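Local coordinates for phytoene synthase (Enterococcus hirae, PDB 5IYS), which probably joins two farnesyl diphosphate molecules head to head into dehydrosqualene, and here binds two molecules of a thio analogue together with magnesium, at residues 28-33 / 243-248; 35-40 / 236-241; 63-68 / 112-117; 106-111 / 132-137. All blocks are in the same frame, centred on the assembly; numbering follows the deposited sequence.

Contact 1: 28-33 / 243-248; sequences KSFYLA and ASAAFI. With FPS (S-[(2E,6E)-3,7,11-trimethyldodeca-2,6,10-trienyl] trihydrogen thiodiphosphate), chain G.
Ala33 and Ala245 bring helix 28-34 and helix 236-258 together in the all-helical bundle of the squalene/phytoene synthase fold. The segments run nearly antiparallel, at 151°, with their axes 8.7 Å apart. Small residues line the approach. Ala33 CB lies against the backbone of the other helix, 3.4 Å from Ala245 N. It also meets the CB of Ala245 and the CB of Ser244. One turn earlier Ser29 faces Ile248. With chi1 at -69°, Ile248 places its methyl CG2 opposite its own backbone nitrogen and against the Ser29 hydroxyl, with CG2 to Ser29 OG 3.4 Å. The same hydroxyl holds a water, which also gives a weak bond to Ile248 O. Phe30 starts away from helix 236-258, but its ring reaches back. Ala245 CB sits at the ring edge, in the ring plane, 3.9 Å from Phe30 CE1. The ring also meets that of Tyr249, with the two planes close to parallel. Phe30 thus joins the helix contact to the pocket of the farnesyl thiodiphosphate in chain G. On that side, Phe30 CE2 comes within 3.4 Å of C2 of the ligand, near the start of its isoprenoid chain.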
# COMPACT_ATOMS: atom_id res chain seq x y z
N LYS A 28 2.41 -2.24 -11.72
CA LYS A 28 3.57 -2.85 -12.37
C LYS A 28 4.68 -3.00 -11.33
O LYS A 28 5.39 -4.00 -11.36
CB LYS A 28 4.08 -1.99 -13.53
CG LYS A 28 3.13 -1.99 -14.73
CD LYS A 28 3.91 -1.89 -16.03
CE LYS A 28 4.04 -0.45 -16.52
NZ LYS A 28 4.43 0.53 -15.45
N SER A 29 4.76 -2.03 -10.42
CA SER A 29 5.72 -2.04 -9.31
C SER A 29 5.58 -3.23 -8.36
O SER A 29 6.55 -3.90 -8.05
CB SER A 29 5.61 -0.78 -8.46
OG SER A 29 6.16 0.36 -9.11
N PHE A 30 4.39 -3.41 -7.80
CA PHE A 30 4.20 -4.47 -6.81
C PHE A 30 4.19 -5.83 -7.49
O PHE A 30 4.62 -6.82 -6.91
CB PHE A 30 2.91 -4.22 -6.01
CG PHE A 30 3.05 -3.13 -4.97
CD1 PHE A 30 4.19 -3.03 -4.20
CD2 PHE A 30 2.02 -2.24 -4.74
CE1 PHE A 30 4.32 -2.02 -3.23
CE2 PHE A 30 2.12 -1.25 -3.76
CZ PHE A 30 3.28 -1.14 -3.00
N TYR A 31 3.75 -5.89 -8.75
CA TYR A 31 3.85 -7.14 -9.49
C TYR A 31 5.30 -7.52 -9.70
O TYR A 31 5.65 -8.67 -9.47
CB TYR A 31 3.16 -7.05 -10.88
CG TYR A 31 3.17 -8.36 -11.63
CD1 TYR A 31 2.74 -9.54 -11.02
CD2 TYR A 31 3.45 -8.41 -13.00
CE1 TYR A 31 2.74 -10.74 -11.68
CE2 TYR A 31 3.41 -9.62 -13.69
CZ TYR A 31 3.02 -10.77 -13.04
OH TYR A 31 2.98 -11.97 -13.72
N LEU A 32 6.13 -6.57 -10.13
CA LEU A 32 7.56 -6.87 -10.32
C LEU A 32 8.20 -7.27 -8.99
O LEU A 32 8.85 -8.32 -8.89
CB LEU A 32 8.26 -5.61 -10.82
CG LEU A 32 9.79 -5.74 -10.96
CD1 LEU A 32 10.06 -6.92 -11.87
CD2 LEU A 32 10.33 -4.45 -11.58
N ALA A 33 7.96 -6.48 -7.94
CA ALA A 33 8.59 -6.74 -6.66
C ALA A 33 8.15 -8.10 -6.12
O ALA A 33 8.98 -8.97 -5.84
CB ALA A 33 8.25 -5.64 -5.68
N ALA A 243 11.78 -6.16 0.37
CA ALA A 243 12.66 -5.01 0.21
C ALA A 243 12.54 -4.31 -1.14
O ALA A 243 12.53 -3.07 -1.24
CB ALA A 243 14.11 -5.44 0.50
N SER A 244 12.44 -5.10 -2.22
CA SER A 244 12.16 -4.52 -3.54
C SER A 244 10.91 -3.64 -3.55
O SER A 244 10.92 -2.49 -4.04
CB SER A 244 12.04 -5.60 -4.63
OG SER A 244 13.28 -6.25 -4.76
N ALA A 245 9.82 -4.16 -3.00
CA ALA A 245 8.60 -3.36 -2.97
C ALA A 245 8.85 -2.04 -2.24
O ALA A 245 8.43 -0.96 -2.70
CB ALA A 245 7.44 -4.12 -2.34
N ALA A 246 9.53 -2.11 -1.09
CA ALA A 246 9.83 -0.93 -0.32
C ALA A 246 10.70 0.07 -1.12
O ALA A 246 10.44 1.26 -1.08
CB ALA A 246 10.50 -1.33 1.04
N PHE A 247 11.83 -0.41 -1.68
CA PHE A 247 12.77 0.50 -2.35
C PHE A 247 12.15 1.11 -3.60
O PHE A 247 12.26 2.32 -3.85
CB PHE A 247 14.03 -0.26 -2.77
CG PHE A 247 15.10 -0.34 -1.70
CD1 PHE A 247 14.85 -0.96 -0.49
CD2 PHE A 247 16.42 -0.03 -2.02
CE1 PHE A 247 15.87 -1.14 0.47
CE2 PHE A 247 17.45 -0.23 -1.10
CZ PHE A 247 17.17 -0.77 0.16
N ILE A 248 11.42 0.29 -4.35
CA ILE A 248 10.73 0.84 -5.53
C ILE A 248 9.71 1.91 -5.13
O ILE A 248 9.63 2.96 -5.78
CB ILE A 248 10.14 -0.27 -6.42
CG1 ILE A 248 11.31 -1.02 -7.07
CG2 ILE A 248 9.18 0.25 -7.49
CD1 ILE A 248 10.98 -2.45 -7.47
C1 FPS G . -0.18 1.53 -3.47
S1 FPS G . -1.26 0.41 -4.29
C2 FPS G . 0.00 0.87 -2.11
C3 FPS G . 0.13 1.53 -0.95
C4 FPS G . 0.14 3.03 -0.93
C5 FPS G . 0.31 0.80 0.36
C6 FPS G . 0.31 -0.73 0.26
C7 FPS G . 0.88 -1.30 1.54
C8 FPS G . 1.65 -2.40 1.55
C10 FPS G . 2.05 -2.95 2.91
C9 FPS G . 2.06 -3.14 0.30
C11 FPS G . 3.58 -3.06 2.97
C12 FPS G . 4.02 -3.77 4.23
C13 FPS G . 4.27 -5.09 4.33
C14 FPS G . 4.74 -5.68 5.63
C15 FPS G . 4.13 -6.02 3.14
PA FPS G . -1.18 0.65 -6.34
O1A FPS G . -1.53 -0.59 -7.03
O2A FPS G . -2.43 1.67 -6.57
O3A FPS G . 0.10 1.40 -6.90
PB FPS G . 0.02 3.03 -6.94
O1B FPS G . -0.43 3.51 -8.29
O2B FPS G . 1.41 3.45 -6.52
O3B FPS G . -0.96 3.61 -5.94
O HOH W 1 7.03 3.25 -7.96

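Contact 2: 35-40 / 236-241; sequences SQLPKR and EDCRQA
Gln36, Leu37 and Ala241 lose the most surface where the link between helix 28-34 and helix 39-60 packs on the first turns of helix 236-258. Gln36 points toward the helix, its chain extended beyond CG. Its CB touches Ala241 CB at 4.0 Å, and its amide reaches Gln240. There Gln240 NE2 donates to Gln36 OE1 at 3.1 Å, with an N-H...O angle of 150°. The two amide planes stand 77° apart. The oxygen lies near the plane of the Gln240 amide, while the donor is tilted 26° from the Gln36 carbonyl plane. Gln240 NE2 also bonds to Leu279 O. Gln36 NE2 bonds to Ala33 O and to Ser244 OG, one turn further along helix 236-258. Leu37 supplies the apolar part. Its CG rests on Ala241 CB at 3.6 Å, and its CD2 reaches Cys238 SG at 3.7 Å. Pro38, the N-cap residue of helix 39-60, sets its CG 3.5 Å from Asp237 OD2. Between the backbones a water donates to Gln36 O at 3.0 Å and to Asp237 O at 2.9 Å. The chemistry is therefore divided. Leucine, alanine and cysteine fill the inner part. Each of the two glutamine amides has partners on more than one element, which should fix their rotation and tie the link to helices 236-258 and 272-287.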
# COMPACT_ATOMS: atom_id res chain seq x y z
N SER A 35 6.71 -10.65 -7.52
CA SER A 35 6.93 -11.78 -8.40
C SER A 35 8.25 -12.47 -8.10
O SER A 35 8.46 -13.61 -8.52
CB SER A 35 6.89 -11.32 -9.86
OG SER A 35 8.10 -10.65 -10.18
N GLN A 36 9.08 -11.86 -7.26
CA GLN A 36 10.32 -12.50 -6.81
C GLN A 36 10.12 -13.53 -5.70
O GLN A 36 11.07 -14.22 -5.35
CB GLN A 36 11.30 -11.43 -6.33
CG GLN A 36 11.74 -10.52 -7.48
CD GLN A 36 12.57 -9.35 -6.98
OE1 GLN A 36 13.80 -9.31 -7.12
NE2 GLN A 36 11.90 -8.44 -6.29
N LEU A 37 8.93 -13.57 -5.12
CA LEU A 37 8.56 -14.62 -4.17
C LEU A 37 8.46 -15.96 -4.86
O LEU A 37 8.15 -16.03 -6.06
CB LEU A 37 7.19 -14.30 -3.56
CG LEU A 37 7.13 -13.08 -2.66
CD1 LEU A 37 5.66 -12.77 -2.26
CD2 LEU A 37 8.03 -13.41 -1.46
N PRO A 38 8.66 -17.04 -4.11
CA PRO A 38 8.28 -18.34 -4.64
C PRO A 38 6.82 -18.27 -5.10
O PRO A 38 6.02 -17.57 -4.47
CB PRO A 38 8.36 -19.26 -3.43
CG PRO A 38 9.29 -18.56 -2.46
CD PRO A 38 9.00 -17.09 -2.67
N LYS A 39 6.47 -19.11 -6.07
CA LYS A 39 5.25 -18.96 -6.86
C LYS A 39 4.00 -18.92 -5.99
O LYS A 39 3.17 -18.05 -6.17
CB LYS A 39 5.13 -20.10 -7.88
CG LYS A 39 3.93 -19.97 -8.83
CD LYS A 39 4.00 -20.91 -10.04
CE LYS A 39 2.74 -20.76 -10.93
NZ LYS A 39 2.38 -21.94 -11.80
N ARG A 40 3.83 -19.89 -5.08
CA ARG A 40 2.61 -19.96 -4.29
C ARG A 40 2.42 -18.80 -3.33
O ARG A 40 1.28 -18.34 -3.12
CB ARG A 40 2.45 -21.31 -3.59
CG ARG A 40 2.29 -22.43 -4.61
CD ARG A 40 2.52 -23.84 -4.05
NE ARG A 40 2.52 -24.74 -5.19
CZ ARG A 40 1.65 -25.73 -5.40
NH1 ARG A 40 0.83 -26.14 -4.43
NH2 ARG A 40 1.63 -26.30 -6.59
N GLU A 236 13.75 -16.00 4.66
CA GLU A 236 14.86 -15.61 3.78
C GLU A 236 14.42 -15.46 2.32
O GLU A 236 14.63 -14.39 1.71
CB GLU A 236 16.00 -16.62 3.84
CG GLU A 236 17.12 -16.24 2.89
CD GLU A 236 18.27 -17.23 2.94
OE1 GLU A 236 18.48 -17.81 4.03
OE2 GLU A 236 18.90 -17.49 1.89
N ASP A 237 13.70 -16.45 1.82
CA ASP A 237 13.18 -16.39 0.43
C ASP A 237 12.12 -15.32 0.12
O ASP A 237 11.74 -15.14 -1.05
CB ASP A 237 12.74 -17.78 -0.06
CG ASP A 237 11.47 -18.32 0.63
OD1 ASP A 237 10.71 -17.60 1.32
OD2 ASP A 237 11.16 -19.50 0.36
N CYS A 238 11.71 -14.58 1.15
CA CYS A 238 10.75 -13.47 0.99
C CYS A 238 11.39 -12.10 1.08
O CYS A 238 10.75 -11.08 0.87
CB CYS A 238 9.62 -13.56 2.02
SG CYS A 238 8.60 -15.06 1.85
N ARG A 239 12.66 -12.04 1.51
CA ARG A 239 13.28 -10.75 1.72
C ARG A 239 13.48 -9.90 0.47
O ARG A 239 13.33 -8.69 0.53
CB ARG A 239 14.63 -10.95 2.40
CG ARG A 239 14.45 -11.45 3.82
CD ARG A 239 15.84 -11.55 4.49
NE ARG A 239 15.69 -12.35 5.69
CZ ARG A 239 16.65 -13.06 6.26
NH1 ARG A 239 17.86 -13.10 5.70
NH2 ARG A 239 16.40 -13.68 7.40
N GLN A 240 14.01 -10.49 -0.59
CA GLN A 240 14.29 -9.74 -1.83
C GLN A 240 13.01 -9.09 -2.35
O GLN A 240 12.99 -7.90 -2.69
CB GLN A 240 14.85 -10.73 -2.86
CG GLN A 240 15.13 -10.18 -4.25
CD GLN A 240 16.12 -9.03 -4.28
OE1 GLN A 240 17.12 -9.02 -3.54
NE2 GLN A 240 15.92 -8.13 -5.23
N ALA A 241 11.91 -9.83 -2.31
CA ALA A 241 10.62 -9.29 -2.82
C ALA A 241 10.11 -8.15 -1.93
O ALA A 241 9.71 -7.09 -2.43
CB ALA A 241 9.57 -10.42 -2.92
O HOH W 2 11.88 -12.94 -2.29
O HOH W 3 12.47 -16.27 -3.66

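Contact 3: 63-68 / 112-117; sequences NNQAGL and GQRKDA. With SO4 (sulfate ion), chain B.
Asn63 approaches Ala117 only loosely, with Asn63 OD1 4.2 Å from Ala117 O. With positive phi, it is the first residue after helix 39-60 to leave helical angles. Asn64 then caps helix 65-80. Its OD1 accepts from Gly67 N at 2.8 Å, and the N-H comes from above the carbonyl plane, not along a lone pair. This capping bond fixes the start of the helix that meets segment 112-117. Gln65 points at that segment. Its chain bends at chi2 (-149°), which lays the amide beside the Ala117 methyl, with CD to CB 3.8 Å. Leu68, a turn further on, goes deepest. With CG anti to the backbone N (chi1 -168°), its CD2 methyl rests on the other helix, 3.7 Å from Arg114 N and 3.9 Å from Gln113 CB. Past this point the two partners diverge. Arg114 extends outward and grips a sulfate, probably from the crystallisation liquor: NE donates to O4 at 2.8 Å and NH2 to O3 at 3.1 Å. Gln113 turns inward, where NE2 donates a weak hydrogen bond to Asp56 OD1. It belongs to a farnesyl thiodiphosphate pocket, beside the magnesium-binding Asp56 and Asp60 of the aspartate-rich motif. The contact joins the start of helix 65-80 to the end of helix 104-116. Helix 39-60 packs against both, with Ile59 touching Leu68, Gln113 and Ala117.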
# COMPACT_ATOMS: atom_id res chain seq x y z
N ASN A 63 -17.18 5.70 -6.50
CA ASN A 63 -17.97 6.12 -5.35
C ASN A 63 -19.21 5.24 -5.18
O ASN A 63 -20.35 5.70 -5.26
CB ASN A 63 -18.39 7.59 -5.43
CG ASN A 63 -19.20 8.04 -4.22
OD1 ASN A 63 -18.68 8.12 -3.11
ND2 ASN A 63 -20.50 8.25 -4.41
N ASN A 64 -18.96 3.94 -5.03
CA ASN A 64 -20.02 2.96 -4.89
C ASN A 64 -20.08 2.40 -3.47
O ASN A 64 -19.47 1.37 -3.18
CB ASN A 64 -19.85 1.84 -5.91
CG ASN A 64 -21.07 0.94 -5.99
OD1 ASN A 64 -22.02 1.08 -5.22
ND2 ASN A 64 -21.01 -0.02 -6.90
N GLN A 65 -20.81 3.09 -2.60
CA GLN A 65 -20.95 2.65 -1.23
C GLN A 65 -21.75 1.36 -1.11
O GLN A 65 -21.49 0.55 -0.23
CB GLN A 65 -21.54 3.74 -0.34
CG GLN A 65 -20.54 4.83 -0.02
CD GLN A 65 -20.77 5.47 1.34
OE1 GLN A 65 -21.08 6.66 1.44
NE2 GLN A 65 -20.66 4.67 2.40
N ALA A 66 -22.69 1.15 -2.03
CA ALA A 66 -23.46 -0.09 -2.05
C ALA A 66 -22.61 -1.30 -2.50
O ALA A 66 -22.86 -2.44 -2.10
CB ALA A 66 -24.69 0.06 -2.92
N GLY A 67 -21.64 -1.04 -3.37
CA GLY A 67 -20.65 -2.06 -3.71
C GLY A 67 -19.78 -2.39 -2.51
O GLY A 67 -19.49 -3.56 -2.23
N LEU A 68 -19.44 -1.37 -1.73
CA LEU A 68 -18.53 -1.59 -0.60
C LEU A 68 -19.26 -2.34 0.51
O LEU A 68 -18.69 -3.25 1.10
CB LEU A 68 -17.90 -0.29 -0.10
CG LEU A 68 -16.73 -0.41 0.89
CD1 LEU A 68 -15.56 -1.16 0.27
CD2 LEU A 68 -16.27 0.98 1.35
N GLY A 112 -11.48 1.74 6.54
CA GLY A 112 -10.74 2.88 6.04
C GLY A 112 -11.30 3.36 4.71
O GLY A 112 -11.47 4.57 4.49
N GLN A 113 -11.57 2.43 3.81
CA GLN A 113 -12.19 2.83 2.54
C GLN A 113 -13.49 3.58 2.76
O GLN A 113 -13.81 4.50 2.00
CB GLN A 113 -12.43 1.63 1.62
CG GLN A 113 -11.16 0.97 1.16
CD GLN A 113 -10.32 1.89 0.30
OE1 GLN A 113 -10.86 2.73 -0.42
NE2 GLN A 113 -9.02 1.85 0.48
N ARG A 114 -14.32 3.09 3.67
CA ARG A 114 -15.64 3.68 3.93
C ARG A 114 -15.49 5.13 4.43
O ARG A 114 -16.22 6.03 4.02
CB ARG A 114 -16.38 2.81 4.96
CG ARG A 114 -17.85 3.18 5.23
CD ARG A 114 -18.54 2.11 6.09
NE ARG A 114 -19.77 2.59 6.73
CZ ARG A 114 -20.58 1.83 7.46
NH1 ARG A 114 -20.31 0.54 7.63
NH2 ARG A 114 -21.63 2.37 8.07
N LYS A 115 -14.45 5.37 5.22
CA LYS A 115 -14.14 6.73 5.64
C LYS A 115 -13.74 7.67 4.50
O LYS A 115 -14.10 8.85 4.50
CB LYS A 115 -13.05 6.73 6.71
CG LYS A 115 -13.15 7.96 7.60
CD LYS A 115 -11.83 8.66 7.76
CE LYS A 115 -11.96 9.77 8.80
NZ LYS A 115 -12.89 10.85 8.36
N ASP A 116 -12.97 7.16 3.54
CA ASP A 116 -12.68 7.93 2.34
C ASP A 116 -13.92 8.29 1.54
O ASP A 116 -13.92 9.29 0.84
CB ASP A 116 -11.72 7.18 1.43
CG ASP A 116 -10.30 7.40 1.81
OD1 ASP A 116 -9.97 8.51 2.29
OD2 ASP A 116 -9.49 6.47 1.57
N ALA A 117 -14.96 7.46 1.64
CA ALA A 117 -16.19 7.73 0.93
C ALA A 117 -16.87 9.02 1.38
O ALA A 117 -17.74 9.54 0.68
CB ALA A 117 -17.13 6.56 1.07
S SO4 B . -20.62 6.10 7.80
O1 SO4 B . -20.30 6.31 9.21
O2 SO4 B . -20.71 7.38 7.11
O3 SO4 B . -21.90 5.39 7.67
O4 SO4 B . -19.54 5.29 7.20

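Contact 4: 106-111 / 132-137; sequences FFDMLT and CYYVAG. With FPS (S-[(2E,6E)-3,7,11-trimethyldodeca-2,6,10-trienyl] trihydrogen thiodiphosphate), chain H.
Asp108 and Met109 are pressed tightly against Tyr133, Tyr134 and Val135. Segments 106-111 and 132-137, on helices 104-116 and 125-143, cross at -119°, their axes 7.4 Å apart, and the backbones touch. Met109 CA lies 3.3 Å from Tyr134 O in a CA-H...O contact. Asp108 O meets Tyr134 CD1 at the ring edge, also at 3.3 Å. The carboxylate of Asp108 goes to Tyr133. Tyr133 OH donates to Asp108 OD2 at 2.6 Å; OD2 accepts with its anti lone pair, away from OD1, and lies in the plane of the tyrosine ring. The carboxylate plane itself is turned 77° from that ring. Tyr133 CD2 sits over the centre of one face of the Tyr134 ring. The outer side is looser. There exposed Thr111 reaches Tyr134 by its CG2 methyl alone, 4.2 Å from CD1. On the inner side Met109 folds at its second and third torsions (chi2 58°) and carries CE to 3.2 Å from Val135 O. That oxygen is buried without a hydrogen-bond partner, in a stretch where helix 125-143 takes a wider pi-type turn. Ligand carbon C4 of chain H lies 3.2 Å from Val135 O, and C6 lies 3.6 Å from Met109 CE. The crossing thus forms part of the wall of the isoprenoid pocket, in the all-helical fold of trans-isoprenyl diphosphate synthases.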
# COMPACT_ATOMS: atom_id res chain seq x y z
N PHE A 106 -8.42 -7.18 7.19
CA PHE A 106 -9.27 -7.06 5.99
C PHE A 106 -10.48 -6.18 6.33
O PHE A 106 -10.90 -5.34 5.52
CB PHE A 106 -9.74 -8.44 5.50
CG PHE A 106 -8.63 -9.27 4.89
CD1 PHE A 106 -7.75 -9.97 5.70
CD2 PHE A 106 -8.44 -9.28 3.52
CE1 PHE A 106 -6.67 -10.68 5.13
CE2 PHE A 106 -7.43 -10.02 2.95
CZ PHE A 106 -6.52 -10.69 3.77
N PHE A 107 -11.00 -6.34 7.55
CA PHE A 107 -12.11 -5.53 8.03
C PHE A 107 -11.64 -4.08 8.18
O PHE A 107 -12.32 -3.15 7.78
CB PHE A 107 -12.55 -6.09 9.40
CG PHE A 107 -13.52 -7.23 9.33
CD1 PHE A 107 -14.83 -7.03 8.89
CD2 PHE A 107 -13.14 -8.50 9.76
CE1 PHE A 107 -15.74 -8.10 8.85
CE2 PHE A 107 -14.06 -9.54 9.81
CZ PHE A 107 -15.34 -9.35 9.31
N ASP A 108 -10.45 -3.89 8.74
CA ASP A 108 -9.84 -2.57 8.86
C ASP A 108 -9.73 -1.82 7.52
O ASP A 108 -9.95 -0.62 7.46
CB ASP A 108 -8.47 -2.63 9.57
CG ASP A 108 -8.58 -3.00 11.05
OD1 ASP A 108 -9.70 -2.86 11.60
OD2 ASP A 108 -7.55 -3.37 11.69
N MET A 109 -9.24 -2.49 6.47
CA MET A 109 -9.24 -1.92 5.13
C MET A 109 -10.62 -1.41 4.69
O MET A 109 -10.74 -0.29 4.18
CB MET A 109 -8.69 -2.96 4.13
CG MET A 109 -8.77 -2.59 2.62
SD MET A 109 -7.90 -1.06 2.25
CE MET A 109 -6.19 -1.59 2.06
N LEU A 110 -11.67 -2.21 4.87
CA LEU A 110 -12.99 -1.76 4.40
C LEU A 110 -13.41 -0.53 5.23
O LEU A 110 -14.09 0.35 4.73
CB LEU A 110 -14.02 -2.87 4.56
CG LEU A 110 -13.62 -4.12 3.76
CD1 LEU A 110 -14.79 -5.09 3.68
CD2 LEU A 110 -13.18 -3.70 2.36
N THR A 111 -13.04 -0.49 6.51
CA THR A 111 -13.45 0.61 7.38
C THR A 111 -12.74 1.89 6.95
O THR A 111 -13.33 2.98 6.94
CB THR A 111 -13.00 0.32 8.83
OG1 THR A 111 -13.73 -0.81 9.32
CG2 THR A 111 -13.22 1.52 9.74
N CYS A 132 -3.66 6.16 7.84
CA CYS A 132 -2.67 5.39 7.07
C CYS A 132 -2.66 3.96 7.56
O CYS A 132 -2.44 3.07 6.75
CB CYS A 132 -1.26 5.95 7.16
SG CYS A 132 -1.02 7.55 6.35
N TYR A 133 -2.96 3.71 8.84
CA TYR A 133 -3.05 2.32 9.30
C TYR A 133 -4.20 1.65 8.56
O TYR A 133 -4.09 0.54 8.02
CB TYR A 133 -3.25 2.16 10.82
CG TYR A 133 -3.70 0.75 11.13
CD1 TYR A 133 -2.86 -0.32 10.83
CD2 TYR A 133 -5.04 0.46 11.36
CE1 TYR A 133 -3.31 -1.65 10.86
CE2 TYR A 133 -5.49 -0.87 11.45
CZ TYR A 133 -4.61 -1.91 11.18
OH TYR A 133 -5.02 -3.23 11.16
N TYR A 134 -5.38 2.26 8.65
CA TYR A 134 -6.56 1.57 8.14
C TYR A 134 -6.44 1.22 6.66
O TYR A 134 -6.88 0.14 6.25
CB TYR A 134 -7.84 2.36 8.41
CG TYR A 134 -8.29 2.16 9.84
CD1 TYR A 134 -9.06 1.05 10.20
CD2 TYR A 134 -7.85 3.00 10.85
CE1 TYR A 134 -9.41 0.81 11.54
CE2 TYR A 134 -8.21 2.78 12.18
CZ TYR A 134 -9.01 1.70 12.51
OH TYR A 134 -9.37 1.49 13.83
N VAL A 135 -5.86 2.10 5.86
CA VAL A 135 -5.81 1.79 4.43
C VAL A 135 -4.48 1.24 3.94
O VAL A 135 -4.33 0.97 2.75
CB VAL A 135 -6.18 2.98 3.55
CG1 VAL A 135 -7.59 3.48 3.86
CG2 VAL A 135 -5.12 4.09 3.66
N ALA A 136 -3.45 1.22 4.78
CA ALA A 136 -2.15 0.84 4.25
C ALA A 136 -1.38 -0.03 5.20
O ALA A 136 -0.88 -1.10 4.83
CB ALA A 136 -1.35 2.10 3.80
N GLY A 137 -1.33 0.37 6.47
CA GLY A 137 -0.73 -0.50 7.49
C GLY A 137 -1.48 -1.82 7.62
O GLY A 137 -0.86 -2.88 7.82
C1 FPS H . -3.61 3.00 -3.06
S1 FPS H . -3.52 4.57 -2.26
C2 FPS H . -4.71 2.18 -2.43
C3 FPS H . -4.66 1.65 -1.20
C4 FPS H . -3.53 1.89 -0.23
C5 FPS H . -5.83 0.80 -0.75
C6 FPS H . -5.83 -0.57 -1.42
C7 FPS H . -4.45 -1.20 -1.34
C8 FPS H . -3.88 -1.77 -2.42
C10 FPS H . -2.49 -2.32 -2.26
C9 FPS H . -4.57 -1.76 -3.76
C11 FPS H . -2.46 -3.78 -1.88
C12 FPS H . -1.03 -4.19 -2.19
C13 FPS H . -0.53 -5.42 -1.96
C14 FPS H . -1.33 -6.54 -1.38
C15 FPS H . 0.91 -5.66 -2.30
PA FPS H . -4.74 5.64 -3.50
O1A FPS H . -6.10 5.05 -3.48
O2A FPS H . -4.81 7.15 -2.95
O3A FPS H . -3.97 5.78 -4.92
PB FPS H . -4.35 5.12 -6.32
O1B FPS H . -4.68 6.27 -7.22
O2B FPS H . -5.54 4.18 -6.25
O3B FPS H . -3.13 4.35 -6.76

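How the contacts relate
The contacts form two pairs. Contacts 1 and 2 share helix 236-258 and have centres 11 Å apart. They pack through Ala33 O and Ala241 CB, 3.3 Å apart. Contacts 3 and 4 share helix 104-116, with centres 12 Å apart. They pack through Gly112 CA and Tyr134 CB at 3.8 Å. Contacts 1 and 4 lie on opposite sides of the chain centre, with their own centres about 20 Å apart. Contact 1 meets the chain G ligand through Phe30. Contact 4 lines both pockets, with Met109 and Val135 at chain H and Ala136 at the other. Contact 3 lies nearest the metals, with the Gln113 side chain about 4 Å from a magnesium ion. Contact 2 is away from the annotated sites.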